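Local coordinates for protein porin B (PDB 4GEY) that forms an outer-membrane beta-barrel channel that binds glucose and probably lets selected sugars pass across the outer membrane of pseudomonads, at residues S109-A113 and Y377-F382; D142-D146 and V195-I199; R253-S259 and S287-V293; N273-L277 and R364-L368. The protein carries 2 engineered substitutions. All blocks are in the same frame, centred on the assembly; numbering follows the deposited sequence.

Contact 1: residues S109-A113 and Y377-F382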
loop_
_atom_site.group_PDB
_atom_site.type_symbol
_atom_site.label_atom_id
_atom_site.label_comp_id
_atom_site.label_asym_id
_atom_site.label_seq_id
_atom_site.Cartn_x
_atom_site.Cartn_y
_atom_site.Cartn_z
ATOM N N SER A 109 3.801 -6.872 17.896
ATOM C CA SER A 109 2.773 -7.907 17.734
ATOM C C SER A 109 2.747 -9.008 18.783
ATOM O O SER A 109 3.767 -9.442 19.296
ATOM C CB SER A 109 2.905 -8.574 16.367
ATOM O OG SER A 109 2.469 -7.708 15.339
ATOM N N ASP A 110 1.549 -9.475 19.082
ATOM C CA ASP A 110 1.416 -10.785 19.672
ATOM C C ASP A 110 1.950 -11.769 18.620
ATOM O O ASP A 110 1.543 -11.723 17.472
ATOM C CB ASP A 110 -0.057 -11.047 19.935
ATOM C CG ASP A 110 -0.281 -12.140 20.930
ATOM O OD1 ASP A 110 -0.006 -13.318 20.591
ATOM O OD2 ASP A 110 -0.751 -11.819 22.044
ATOM N N PRO A 111 2.872 -12.656 19.003
ATOM C CA PRO A 111 3.405 -13.587 18.002
ATOM C C PRO A 111 2.368 -14.516 17.389
ATOM O O PRO A 111 2.661 -15.088 16.343
ATOM C CB PRO A 111 4.447 -14.407 18.784
ATOM C CG PRO A 111 4.116 -14.193 20.222
ATOM C CD PRO A 111 3.534 -12.809 20.311
ATOM N N ARG A 112 1.196 -14.680 17.995
ATOM C CA ARG A 112 0.192 -15.527 17.351
ATOM C C ARG A 112 -0.978 -14.742 16.781
ATOM O O ARG A 112 -1.993 -15.320 16.386
ATOM C CB ARG A 112 -0.285 -16.671 18.258
ATOM C CG ARG A 112 -0.810 -16.244 19.601
ATOM C CD ARG A 112 0.105 -16.668 20.704
ATOM N NE ARG A 112 -0.607 -16.947 21.948
ATOM C CZ ARG A 112 -0.957 -16.038 22.856
ATOM N NH1 ARG A 112 -0.700 -14.754 22.686
ATOM N NH2 ARG A 112 -1.593 -16.430 23.946
ATOM N N ALA A 113 -0.811 -13.426 16.727
ATOM C CA ALA A 113 -1.815 -12.525 16.177
ATOM C C ALA A 113 -1.156 -11.180 15.869
ATOM O O ALA A 113 -1.264 -10.214 16.633
ATOM C CB ALA A 113 -2.991 -12.355 17.148
ATOM N N TYR A 377 -5.053 -15.817 28.527
ATOM C CA TYR A 377 -4.326 -15.161 27.430
ATOM C C TYR A 377 -2.793 -15.330 27.470
ATOM O O TYR A 377 -2.132 -15.283 26.438
ATOM C CB TYR A 377 -4.680 -13.670 27.375
ATOM C CG TYR A 377 -3.755 -12.848 26.515
ATOM C CD1 TYR A 377 -3.975 -12.717 25.147
ATOM C CD2 TYR A 377 -2.652 -12.204 27.069
ATOM C CE1 TYR A 377 -3.119 -11.971 24.353
ATOM C CE2 TYR A 377 -1.803 -11.453 26.290
ATOM C CZ TYR A 377 -2.033 -11.340 24.933
ATOM O OH TYR A 377 -1.169 -10.595 24.162
ATOM N N ASP A 378 -2.230 -15.506 28.658
ATOM C CA ASP A 378 -0.786 -15.635 28.791
ATOM C C ASP A 378 -0.333 -17.049 28.460
ATOM O O ASP A 378 0.859 -17.350 28.490
ATOM C CB ASP A 378 -0.344 -15.317 30.220
ATOM C CG ASP A 378 -0.682 -13.913 30.645
ATOM O OD1 ASP A 378 -0.452 -12.966 29.861
ATOM O OD2 ASP A 378 -1.175 -13.769 31.785
ATOM N N ASN A 379 -1.278 -17.938 28.195
ATOM C CA ASN A 379 -0.911 -19.296 27.842
ATOM C C ASN A 379 -0.700 -19.387 26.333
ATOM O O ASN A 379 -1.594 -19.038 25.563
ATOM C CB ASN A 379 -1.985 -20.260 28.305
ATOM C CG ASN A 379 -1.538 -21.699 28.258
ATOM O OD1 ASN A 379 -1.052 -22.185 27.239
ATOM N ND2 ASN A 379 -1.699 -22.398 29.373
ATOM N N PRO A 380 0.499 -19.828 25.906
ATOM C CA PRO A 380 0.881 -19.935 24.490
ATOM C C PRO A 380 -0.160 -20.622 23.606
ATOM O O PRO A 380 -0.291 -20.262 22.443
ATOM C CB PRO A 380 2.148 -20.776 24.545
ATOM C CG PRO A 380 2.761 -20.387 25.836
ATOM C CD PRO A 380 1.612 -20.214 26.790
ATOM N N GLY A 381 -0.893 -21.584 24.154
ATOM C CA GLY A 381 -1.918 -22.275 23.403
ATOM C C GLY A 381 -3.220 -21.505 23.281
ATOM O O GLY A 381 -4.128 -21.936 22.568
ATOM N N PHE A 382 -3.325 -20.376 23.979
ATOM C CA PHE A 382 -4.533 -19.576 23.912
ATOM C C PHE A 382 -4.470 -18.826 22.605
ATOM O O PHE A 382 -3.392 -18.420 22.171
ATOM C CB PHE A 382 -4.629 -18.618 25.107
ATOM C CG PHE A 382 -5.851 -17.723 25.099
ATOM C CD1 PHE A 382 -7.054 -18.145 25.681
ATOM C CD2 PHE A 382 -5.794 -16.444 24.539
ATOM C CE1 PHE A 382 -8.186 -17.313 25.686
ATOM C CE2 PHE A 382 -6.920 -15.605 24.539
ATOM C CZ PHE A 382 -8.119 -16.045 25.106
#
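Arg112 and Pro380 have the nearest CA atoms across the contact, 8.4 Å apart, and each belongs to a type I turn, Asp110 to Ala113 facing Asn379 to Phe382. Side chains bridge that gap. Arg112 does most of the work: its CG lies between the backbone N and the carbonyl carbon (chi1 55°), and bends further along at chi2 and chi3 bring the guanidinium against the opposite turn. NH2 donates to Tyr377 O at 2.8 Å, close to the guanidinium plane, and to Asn379 O at 3.1 Å, where it arrives from above the carbonyl plane. Phe382 N reaches that same Asn379 oxygen from the other face of its plane. A weak bond of 3.4 Å runs from Arg112 NE to Pro380 O. On the home side, Arg112 NH1 forms a salt bridge with Asp110 OD1, which uses its syn lone pair and turns its anti lone pair to Arg112 N, closing an Asx turn. The other carboxylate oxygen, Asp110 OD2, accepts a hydrogen bond from Tyr377 OH, the ring turned 69° from the carboxylate. One aspartate thus holds the arginine and meets the tyrosine across the contact. The pattern, an arginine side chain donating to backbone carbonyls in and just before a turn, suits two Asx-stabilised turns in the long connections between barrel strands; the first of these connections goes on to Glu121-Arg125 of the glucose pocket.

Contact 2: residues D142-D146 and V195-I199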
loop_
_atom_site.group_PDB
_atom_site.type_symbol
_atom_site.label_atom_id
_atom_site.label_comp_id
_atom_site.label_asym_id
_atom_site.label_seq_id
_atom_site.Cartn_x
_atom_site.Cartn_y
_atom_site.Cartn_z
ATOM N N ASP A 142 -7.008 10.480 -29.174
ATOM C CA ASP A 142 -6.553 11.619 -28.377
ATOM C C ASP A 142 -6.584 11.348 -26.885
ATOM O O ASP A 142 -7.058 12.171 -26.107
ATOM C CB ASP A 142 -7.380 12.862 -28.698
ATOM C CG ASP A 142 -6.915 13.551 -29.953
ATOM O OD1 ASP A 142 -5.872 14.239 -29.892
ATOM O OD2 ASP A 142 -7.576 13.401 -30.998
ATOM N N GLY A 143 -6.097 10.184 -26.486
ATOM C CA GLY A 143 -6.022 9.842 -25.074
ATOM C C GLY A 143 -7.351 9.535 -24.403
ATOM O O GLY A 143 -7.443 9.547 -23.175
ATOM N N ALA A 144 -8.381 9.245 -25.192
ATOM C CA ALA A 144 -9.660 8.858 -24.614
ATOM C C ALA A 144 -9.632 7.411 -24.112
ATOM O O ALA A 144 -10.181 7.109 -23.053
ATOM C CB ALA A 144 -10.805 9.086 -25.604
ATOM N N LEU A 145 -8.991 6.514 -24.856
ATOM C CA LEU A 145 -8.877 5.124 -24.406
ATOM C C LEU A 145 -7.433 4.801 -24.079
ATOM O O LEU A 145 -6.537 5.121 -24.849
ATOM C CB LEU A 145 -9.438 4.134 -25.432
ATOM C CG LEU A 145 -10.949 4.284 -25.669
ATOM C CD1 LEU A 145 -11.419 3.490 -26.888
ATOM C CD2 LEU A 145 -11.761 3.903 -24.431
ATOM N N ASP A 146 -7.218 4.162 -22.936
ATOM C CA ASP A 146 -5.881 3.906 -22.440
ATOM C C ASP A 146 -5.716 2.407 -22.185
ATOM O O ASP A 146 -6.302 1.871 -21.253
ATOM C CB ASP A 146 -5.682 4.713 -21.150
ATOM C CG ASP A 146 -4.230 4.798 -20.715
ATOM O OD1 ASP A 146 -3.511 3.785 -20.821
ATOM O OD2 ASP A 146 -3.813 5.882 -20.246
ATOM N N VAL A 195 -7.786 -1.484 -18.752
ATOM C CA VAL A 195 -8.391 -0.622 -19.778
ATOM C C VAL A 195 -9.032 0.609 -19.133
ATOM O O VAL A 195 -9.760 0.505 -18.139
ATOM C CB VAL A 195 -9.432 -1.378 -20.653
ATOM C CG1 VAL A 195 -10.063 -0.448 -21.645
ATOM C CG2 VAL A 195 -8.789 -2.549 -21.389
ATOM N N LYS A 196 -8.745 1.776 -19.694
ATOM C CA LYS A 196 -9.139 3.034 -19.079
ATOM C C LYS A 196 -9.773 3.959 -20.106
ATOM O O LYS A 196 -9.240 4.171 -21.200
ATOM C CB LYS A 196 -7.927 3.714 -18.428
ATOM C CG LYS A 196 -8.247 5.030 -17.742
ATOM C CD LYS A 196 -7.217 5.396 -16.682
ATOM C CE LYS A 196 -5.886 5.757 -17.309
ATOM N NZ LYS A 196 -5.165 6.759 -16.486
ATOM N N TYR A 197 -10.923 4.505 -19.739
ATOM C CA TYR A 197 -11.654 5.416 -20.601
ATOM C C TYR A 197 -11.649 6.765 -19.899
ATOM O O TYR A 197 -12.169 6.888 -18.798
ATOM C CB TYR A 197 -13.081 4.886 -20.812
ATOM C CG TYR A 197 -14.067 5.805 -21.537
ATOM C CD1 TYR A 197 -13.631 6.841 -22.363
ATOM C CD2 TYR A 197 -15.449 5.630 -21.384
ATOM C CE1 TYR A 197 -14.539 7.673 -23.009
ATOM C CE2 TYR A 197 -16.356 6.452 -22.032
ATOM C CZ TYR A 197 -15.891 7.474 -22.839
ATOM O OH TYR A 197 -16.776 8.302 -23.482
ATOM N N ASN A 198 -11.032 7.759 -20.525
ATOM C CA ASN A 198 -11.094 9.129 -20.045
ATOM C C ASN A 198 -12.305 9.837 -20.624
ATOM O O ASN A 198 -12.287 10.248 -21.779
ATOM C CB ASN A 198 -9.836 9.892 -20.453
ATOM C CG ASN A 198 -8.583 9.322 -19.833
ATOM O OD1 ASN A 198 -8.422 9.340 -18.610
ATOM N ND2 ASN A 198 -7.684 8.813 -20.670
ATOM N N ILE A 199 -13.355 9.984 -19.825
ATOM C CA ILE A 199 -14.616 10.538 -20.312
ATOM C C ILE A 199 -14.497 12.048 -20.411
ATOM O O ILE A 199 -15.076 12.693 -21.283
ATOM C CB ILE A 199 -15.778 10.162 -19.361
ATOM C CG1 ILE A 199 -15.992 8.646 -19.344
ATOM C CG2 ILE A 199 -17.068 10.853 -19.742
ATOM C CD1 ILE A 199 -16.783 8.172 -18.162
#
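Leu145 with Tyr197 and Asp146 with Lys196 are successive antiparallel pairs in the wall of the porin barrel, non-hydrogen-bonded and hydrogen-bonded respectively, where strand 145-149 starts alongside the end of strand 190-198. Asp146 N donates to Lys196 O at 2.7 Å and Lys196 N returns a bond of 2.9 Å to Asp146 O. Farther toward the turn, Asn198 N takes up Ala144 O at 2.7 Å.

The side chain of Asn198 then prolongs this pairing past the strand. With its CG anti to the carbonyl carbon (chi1 -63°), the amide swings back so that ND2 donates to Gly143 O at 2.6 Å, approaching almost in line with the C=O bond. The two carbonyls of Gly143 and Ala144 are therefore both met by one residue, through its side chain and its backbone. This exemplifies how asparagine can stand in for backbone where a strand gives way to a turn.

On one face, Leu145 CD2 packs at 4.0 Å from Tyr197 CB, while Ala144 O lies at the edge of the tyrosine ring. The other face carries Asp146 and Lys196, lying alongside each other and pointing the same way. Asp146 OD2 stands 4.1 Å from Lys196 NZ, beyond a salt bridge; the aspartate's OD1 instead pairs with Arg194.

Ala144 and Leu145 form a classic beta bulge against strand 129-140, whose Lys137 and Lys139 touch Asp146. Beyond the other edge, strand 203-212 continues the wall, with Val195 and Tyr197 bonded to Val207 and Val205 and Lys196 making a cation-pi contact with Phe204.

Contact 3: residues R253-S259 and S287-V293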
loop_
_atom_site.group_PDB
_atom_site.type_symbol
_atom_site.label_atom_id
_atom_site.label_comp_id
_atom_site.label_asym_id
_atom_site.label_seq_id
_atom_site.Cartn_x
_atom_site.Cartn_y
_atom_site.Cartn_z
ATOM N N ARG A 253 -12.290 8.557 -5.580
ATOM C CA ARG A 253 -12.308 7.236 -6.198
ATOM C C ARG A 253 -13.384 6.373 -5.597
ATOM O O ARG A 253 -13.519 6.323 -4.374
ATOM C CB ARG A 253 -10.992 6.495 -5.957
ATOM C CG ARG A 253 -9.749 7.180 -6.483
ATOM C CD ARG A 253 -8.593 6.209 -6.532
ATOM N NE ARG A 253 -7.433 6.796 -7.188
ATOM C CZ ARG A 253 -6.908 6.370 -8.331
ATOM N NH1 ARG A 253 -7.426 5.327 -8.965
ATOM N NH2 ARG A 253 -5.849 6.993 -8.830
ATOM N N LEU A 254 -14.127 5.675 -6.449
ATOM C CA LEU A 254 -15.068 4.667 -5.983
ATOM C C LEU A 254 -14.831 3.396 -6.789
ATOM O O LEU A 254 -14.795 3.435 -8.021
ATOM C CB LEU A 254 -16.514 5.152 -6.119
ATOM C CG LEU A 254 -17.629 4.105 -5.959
ATOM C CD1 LEU A 254 -17.872 3.718 -4.511
ATOM C CD2 LEU A 254 -18.904 4.607 -6.565
ATOM N N GLY A 255 -14.647 2.271 -6.096
ATOM C CA GLY A 255 -14.307 1.025 -6.764
ATOM C C GLY A 255 -14.866 -0.251 -6.163
ATOM O O GLY A 255 -15.357 -0.281 -5.032
ATOM N N TYR A 256 -14.764 -1.321 -6.942
ATOM C CA TYR A 256 -15.235 -2.642 -6.556
ATOM C C TYR A 256 -14.231 -3.654 -7.120
ATOM O O TYR A 256 -13.683 -3.450 -8.203
ATOM C CB TYR A 256 -16.646 -2.867 -7.119
ATOM C CG TYR A 256 -17.122 -4.301 -7.098
ATOM C CD1 TYR A 256 -17.767 -4.831 -5.981
ATOM C CD2 TYR A 256 -16.930 -5.130 -8.197
ATOM C CE1 TYR A 256 -18.189 -6.150 -5.960
ATOM C CE2 TYR A 256 -17.344 -6.442 -8.181
ATOM C CZ TYR A 256 -17.980 -6.950 -7.072
ATOM O OH TYR A 256 -18.407 -8.263 -7.077
ATOM N N TYR A 257 -13.954 -4.723 -6.384
ATOM C CA TYR A 257 -13.117 -5.800 -6.925
ATOM C C TYR A 257 -13.839 -7.139 -6.826
ATOM O O TYR A 257 -14.668 -7.352 -5.932
ATOM C CB TYR A 257 -11.754 -5.898 -6.215
ATOM C CG TYR A 257 -11.860 -6.212 -4.744
ATOM C CD1 TYR A 257 -11.899 -7.518 -4.295
ATOM C CD2 TYR A 257 -11.939 -5.201 -3.807
ATOM C CE1 TYR A 257 -12.020 -7.810 -2.958
ATOM C CE2 TYR A 257 -12.053 -5.484 -2.458
ATOM C CZ TYR A 257 -12.097 -6.792 -2.045
ATOM O OH TYR A 257 -12.219 -7.080 -0.710
ATOM N N TYR A 258 -13.502 -8.037 -7.743
ATOM C CA TYR A 258 -14.041 -9.385 -7.731
ATOM C C TYR A 258 -12.909 -10.350 -8.043
ATOM O O TYR A 258 -12.126 -10.129 -8.970
ATOM C CB TYR A 258 -15.186 -9.536 -8.737
ATOM C CG TYR A 258 -15.845 -10.897 -8.697
ATOM C CD1 TYR A 258 -16.835 -11.195 -7.756
ATOM C CD2 TYR A 258 -15.488 -11.891 -9.604
ATOM C CE1 TYR A 258 -17.440 -12.445 -7.727
ATOM C CE2 TYR A 258 -16.084 -13.144 -9.567
ATOM C CZ TYR A 258 -17.057 -13.409 -8.632
ATOM O OH TYR A 258 -17.642 -14.655 -8.613
ATOM N N SER A 259 -12.818 -11.412 -7.256
ATOM C CA SER A 259 -11.714 -12.337 -7.381
ATOM C C SER A 259 -12.224 -13.729 -7.650
ATOM O O SER A 259 -13.001 -14.258 -6.872
ATOM C CB SER A 259 -10.889 -12.341 -6.101
ATOM O OG SER A 259 -9.848 -13.302 -6.179
ATOM N N SER A 287 -15.374 -17.215 -4.811
ATOM C CA SER A 287 -14.890 -15.850 -5.006
ATOM C C SER A 287 -14.711 -15.039 -3.719
ATOM O O SER A 287 -15.150 -15.443 -2.632
ATOM C CB SER A 287 -15.855 -15.089 -5.918
ATOM O OG SER A 287 -16.976 -14.599 -5.190
ATOM N N LYS A 288 -14.068 -13.881 -3.871
ATOM C CA LYS A 288 -14.042 -12.830 -2.850
ATOM C C LYS A 288 -14.500 -11.567 -3.564
ATOM O O LYS A 288 -14.472 -11.521 -4.798
ATOM C CB LYS A 288 -12.629 -12.625 -2.303
ATOM C CG LYS A 288 -11.971 -13.879 -1.752
ATOM C CD LYS A 288 -10.598 -13.590 -1.164
ATOM C CE LYS A 288 -10.626 -13.557 0.355
ATOM N NZ LYS A 288 -10.960 -12.220 0.914
ATOM N N HIS A 289 -14.912 -10.544 -2.813
ATOM C CA HIS A 289 -15.328 -9.275 -3.416
ATOM C C HIS A 289 -15.342 -8.160 -2.369
ATOM O O HIS A 289 -15.445 -8.436 -1.174
ATOM C CB HIS A 289 -16.721 -9.411 -4.047
ATOM C CG HIS A 289 -17.819 -9.539 -3.041
ATOM N ND1 HIS A 289 -18.323 -8.461 -2.346
ATOM C CD2 HIS A 289 -18.483 -10.623 -2.583
ATOM C CE1 HIS A 289 -19.261 -8.872 -1.512
ATOM N NE2 HIS A 289 -19.384 -10.179 -1.645
ATOM N N GLY A 290 -15.260 -6.905 -2.813
ATOM C CA GLY A 290 -15.354 -5.778 -1.901
ATOM C C GLY A 290 -15.417 -4.438 -2.600
ATOM O O GLY A 290 -15.392 -4.386 -3.829
ATOM N N TRP A 291 -15.501 -3.359 -1.817
ATOM C CA TRP A 291 -15.622 -2.000 -2.350
ATOM C C TRP A 291 -14.623 -1.071 -1.685
ATOM O O TRP A 291 -14.037 -1.397 -0.651
ATOM C CB TRP A 291 -17.005 -1.417 -2.072
ATOM C CG TRP A 291 -18.166 -2.146 -2.636
ATOM C CD1 TRP A 291 -18.770 -3.259 -2.120
ATOM C CD2 TRP A 291 -18.922 -1.779 -3.794
ATOM N NE1 TRP A 291 -19.843 -3.618 -2.899
ATOM C CE2 TRP A 291 -19.955 -2.726 -3.935
ATOM C CE3 TRP A 291 -18.818 -0.747 -4.731
ATOM C CZ2 TRP A 291 -20.870 -2.677 -4.983
ATOM C CZ3 TRP A 291 -19.732 -0.696 -5.764
ATOM C CH2 TRP A 291 -20.740 -1.655 -5.884
ATOM N N TRP A 292 -14.446 0.111 -2.260
ATOM C CA TRP A 292 -13.517 1.071 -1.677
ATOM C C TRP A 292 -13.835 2.497 -2.081
ATOM O O TRP A 292 -14.433 2.747 -3.139
ATOM C CB TRP A 292 -12.079 0.742 -2.052
ATOM C CG TRP A 292 -11.703 1.070 -3.457
ATOM C CD1 TRP A 292 -11.423 2.312 -3.975
ATOM C CD2 TRP A 292 -11.514 0.142 -4.529
ATOM N NE1 TRP A 292 -11.095 2.210 -5.305
ATOM C CE2 TRP A 292 -11.141 0.891 -5.671
ATOM C CE3 TRP A 292 -11.632 -1.247 -4.640
ATOM C CZ2 TRP A 292 -10.886 0.294 -6.904
ATOM C CZ3 TRP A 292 -11.382 -1.836 -5.865
ATOM C CH2 TRP A 292 -11.010 -1.064 -6.983
ATOM N N VAL A 293 -13.435 3.425 -1.218
ATOM C CA VAL A 293 -13.524 4.843 -1.517
ATOM C C VAL A 293 -12.182 5.464 -1.166
ATOM O O VAL A 293 -11.591 5.155 -0.127
ATOM C CB VAL A 293 -14.648 5.580 -0.708
ATOM C CG1 VAL A 293 -14.575 7.081 -0.952
ATOM C CG2 VAL A 293 -16.040 5.059 -1.064
HETATM O O HOH W 1 -12.421 -9.642 0.189
#
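Trp292 and Tyr257 both place CG between the backbone N and the carbonyl carbon (chi1 75° and 62°), which lays each ring across the neighbouring strand over a glycine. The indole covers Gly255, whose CA sits 3.5 Å from the centroid of the six-membered ring in a CH-pi contact. Gly290 N lies over one face of the Tyr257 phenol, offset toward the rim. The two rings meet where Trp292 CZ3 comes 4.0 Å from Tyr257 CD2, near the plane of each. Regular antiparallel pairs carry both glycines, Gly255 N to Trp292 O and Tyr257 N to Gly290 O, each 3.0 Å. Replacing Trp292, an alanine would probably uncover Gly255 and leave Glu238, which accepts from NE1, without that donor.

On the opposite face, Tyr256 turns an edge to the face of Trp291, ring planes 61° apart, and bound detergent touches that indole. Back on the Trp292 side, Tyr257 OH bonds to His319 and to a water shared with Lys288 NZ. Paired thus, glycine and aromatic residue show the aromatic rescue of glycine: rings shield bare backbone while their polar atoms find partners inside the barrel, and on the detergent side Tyr256 and Trp291 meet edge to face.

Contact 4: residues N273-L277 and R364-L368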
loop_
_atom_site.group_PDB
_atom_site.type_symbol
_atom_site.label_atom_id
_atom_site.label_comp_id
_atom_site.label_asym_id
_atom_site.label_seq_id
_atom_site.Cartn_x
_atom_site.Cartn_y
_atom_site.Cartn_z
ATOM N N ASN A 273 -21.218 -26.576 9.765
ATOM C CA ASN A 273 -20.986 -26.617 11.205
ATOM C C ASN A 273 -19.803 -25.727 11.550
ATOM O O ASN A 273 -18.961 -25.459 10.690
ATOM C CB ASN A 273 -20.663 -28.038 11.650
ATOM C CG ASN A 273 -21.710 -29.034 11.223
ATOM O OD1 ASN A 273 -22.896 -28.720 11.171
ATOM N ND2 ASN A 273 -21.275 -30.246 10.909
ATOM N N PRO A 274 -19.724 -25.262 12.809
ATOM C CA PRO A 274 -18.578 -24.409 13.147
ATOM C C PRO A 274 -17.293 -25.221 13.074
ATOM O O PRO A 274 -17.160 -26.189 13.814
ATOM C CB PRO A 274 -18.877 -23.983 14.592
ATOM C CG PRO A 274 -20.362 -24.185 14.759
ATOM C CD PRO A 274 -20.668 -25.393 13.935
ATOM N N GLN A 275 -16.364 -24.842 12.202
ATOM C CA GLN A 275 -15.175 -25.667 11.979
ATOM C C GLN A 275 -14.273 -25.825 13.222
ATOM O O GLN A 275 -13.507 -26.787 13.324
ATOM C CB GLN A 275 -14.381 -25.185 10.753
ATOM C CG GLN A 275 -13.211 -24.299 11.061
ATOM C CD GLN A 275 -11.989 -25.036 11.595
ATOM O OE1 GLN A 275 -11.446 -24.663 12.633
ATOM N NE2 GLN A 275 -11.569 -26.093 10.907
ATOM N N ALA A 276 -14.351 -24.875 14.149
ATOM C CA ALA A 276 -13.598 -24.952 15.398
ATOM C C ALA A 276 -14.002 -26.179 16.208
ATOM O O ALA A 276 -13.222 -26.672 17.023
ATOM C CB ALA A 276 -13.821 -23.704 16.217
ATOM N N LEU A 277 -15.228 -26.658 15.990
ATOM C CA LEU A 277 -15.729 -27.837 16.682
ATOM C C LEU A 277 -15.414 -29.126 15.944
ATOM O O LEU A 277 -15.388 -30.193 16.549
ATOM C CB LEU A 277 -17.240 -27.751 16.869
ATOM C CG LEU A 277 -17.797 -26.619 17.721
ATOM C CD1 LEU A 277 -19.294 -26.775 17.872
ATOM C CD2 LEU A 277 -17.115 -26.589 19.079
ATOM N N ARG A 364 -14.885 -17.780 16.120
ATOM C CA ARG A 364 -14.186 -19.033 15.890
ATOM C C ARG A 364 -13.092 -19.229 16.933
ATOM O O ARG A 364 -12.861 -20.350 17.419
ATOM C CB ARG A 364 -13.575 -19.064 14.490
ATOM C CG ARG A 364 -12.771 -20.325 14.238
ATOM C CD ARG A 364 -12.372 -20.524 12.788
ATOM N NE ARG A 364 -11.470 -21.670 12.686
ATOM C CZ ARG A 364 -10.162 -21.611 12.941
ATOM N NH1 ARG A 364 -9.598 -20.461 13.283
ATOM N NH2 ARG A 364 -9.415 -22.703 12.848
ATOM N N ALA A 365 -12.413 -18.135 17.269
ATOM C CA ALA A 365 -11.327 -18.198 18.226
ATOM C C ALA A 365 -11.854 -18.543 19.618
ATOM O O ALA A 365 -11.253 -19.341 20.345
ATOM C CB ALA A 365 -10.573 -16.886 18.256
ATOM N N GLU A 366 -12.977 -17.928 19.983
ATOM C CA GLU A 366 -13.573 -18.156 21.290
ATOM C C GLU A 366 -13.913 -19.633 21.426
ATOM O O GLU A 366 -13.707 -20.247 22.476
ATOM C CB GLU A 366 -14.812 -17.288 21.467
ATOM C CG GLU A 366 -14.552 -15.981 22.179
ATOM C CD GLU A 366 -15.708 -15.012 22.058
ATOM O OE1 GLU A 366 -16.557 -15.199 21.158
ATOM O OE2 GLU A 366 -15.765 -14.053 22.859
ATOM N N LEU A 367 -14.402 -20.197 20.328
ATOM C CA LEU A 367 -14.689 -21.617 20.231
ATOM C C LEU A 367 -13.454 -22.488 20.430
ATOM O O LEU A 367 -13.498 -23.463 21.185
ATOM C CB LEU A 367 -15.305 -21.912 18.874
ATOM C CG LEU A 367 -16.715 -22.486 18.892
ATOM C CD1 LEU A 367 -17.520 -21.872 20.030
ATOM C CD2 LEU A 367 -17.358 -22.204 17.542
ATOM N N LEU A 368 -12.367 -22.148 19.733
ATOM C CA LEU A 368 -11.083 -22.839 19.876
ATOM C C LEU A 368 -10.649 -22.902 21.340
ATOM O O LEU A 368 -10.263 -23.965 21.846
ATOM C CB LEU A 368 -10.002 -22.126 19.061
ATOM C CG LEU A 368 -9.520 -22.634 17.695
ATOM C CD1 LEU A 368 -10.457 -23.650 17.103
ATOM C CD2 LEU A 368 -9.323 -21.466 16.733
#
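The guanidinium of Arg364 takes Gln275 OE1 at its edge, while Leu368 CD2 lies over one of its faces, 3.5 Å above the plane and offset toward the rim. The grip is side-on and falls on a single atom: NH2 reaches Gln275 OE1 at 2.8 Å and NE reaches it at 3.0 Å. The oxygen lies near the guanidinium plane, whereas both donors stand above the same face of the amide carbonyl, the two flat groups being inclined by 42°. An extended chain from CG to NE, begun by a CG anti to the backbone N (chi1 177°), carries the guanidinium out from its helix to this oxygen. A leucine in place of Arg364 would probably leave Gln275 OE1 without both donors and the amide freer to turn. At the other end of that amide, Gln275 NE2 is hydrogen-bonded to Glu280 O.

The case illustrates how a polar grip can border an apolar seam. Ala276 points its methyl toward helix 359-372, where CB meets Leu367 CB and Leu368 CD1, each at 3.5 Å. Leu368 thus divides its branches, CD1 to the alanine and CD2 to the guanidinium. Leu367 CD2 turns to Pro274 CB at 3.8 Å, and its CG is approached by Leu277 CD2, the two leucines crossing at about a right angle.

Helix 359-372, which follows strand 347-357, is in this way joined to the short, weakly bonded helix 275-278. Tyr267 touches Pro274, Arg364 and Leu367, and Phe282, where strand 282-298 begins, packs on Gln275 and Arg364.

Contact 3 is the partly buried member of the set, its centre about 15 Å from that of the chain; contacts 1, 2 and 4 lie at the surface. Contacts 2 and 3 both belong to the barrel wall and rest on antiparallel backbone pairing, the former enriched by polar side chains at a strand end, the latter by aromatic rings. Contacts 1 and 4, with centres about 17 Å apart, instead join connections between strands, each through an arginine that donates to oxygen atoms: backbone carbonyls in one, a side-chain amide in the other. Helix 359-372 of contact 4 precedes residues 377-382 of contact 1, and helix 275-278 leads into strand 282-298 of contact 3.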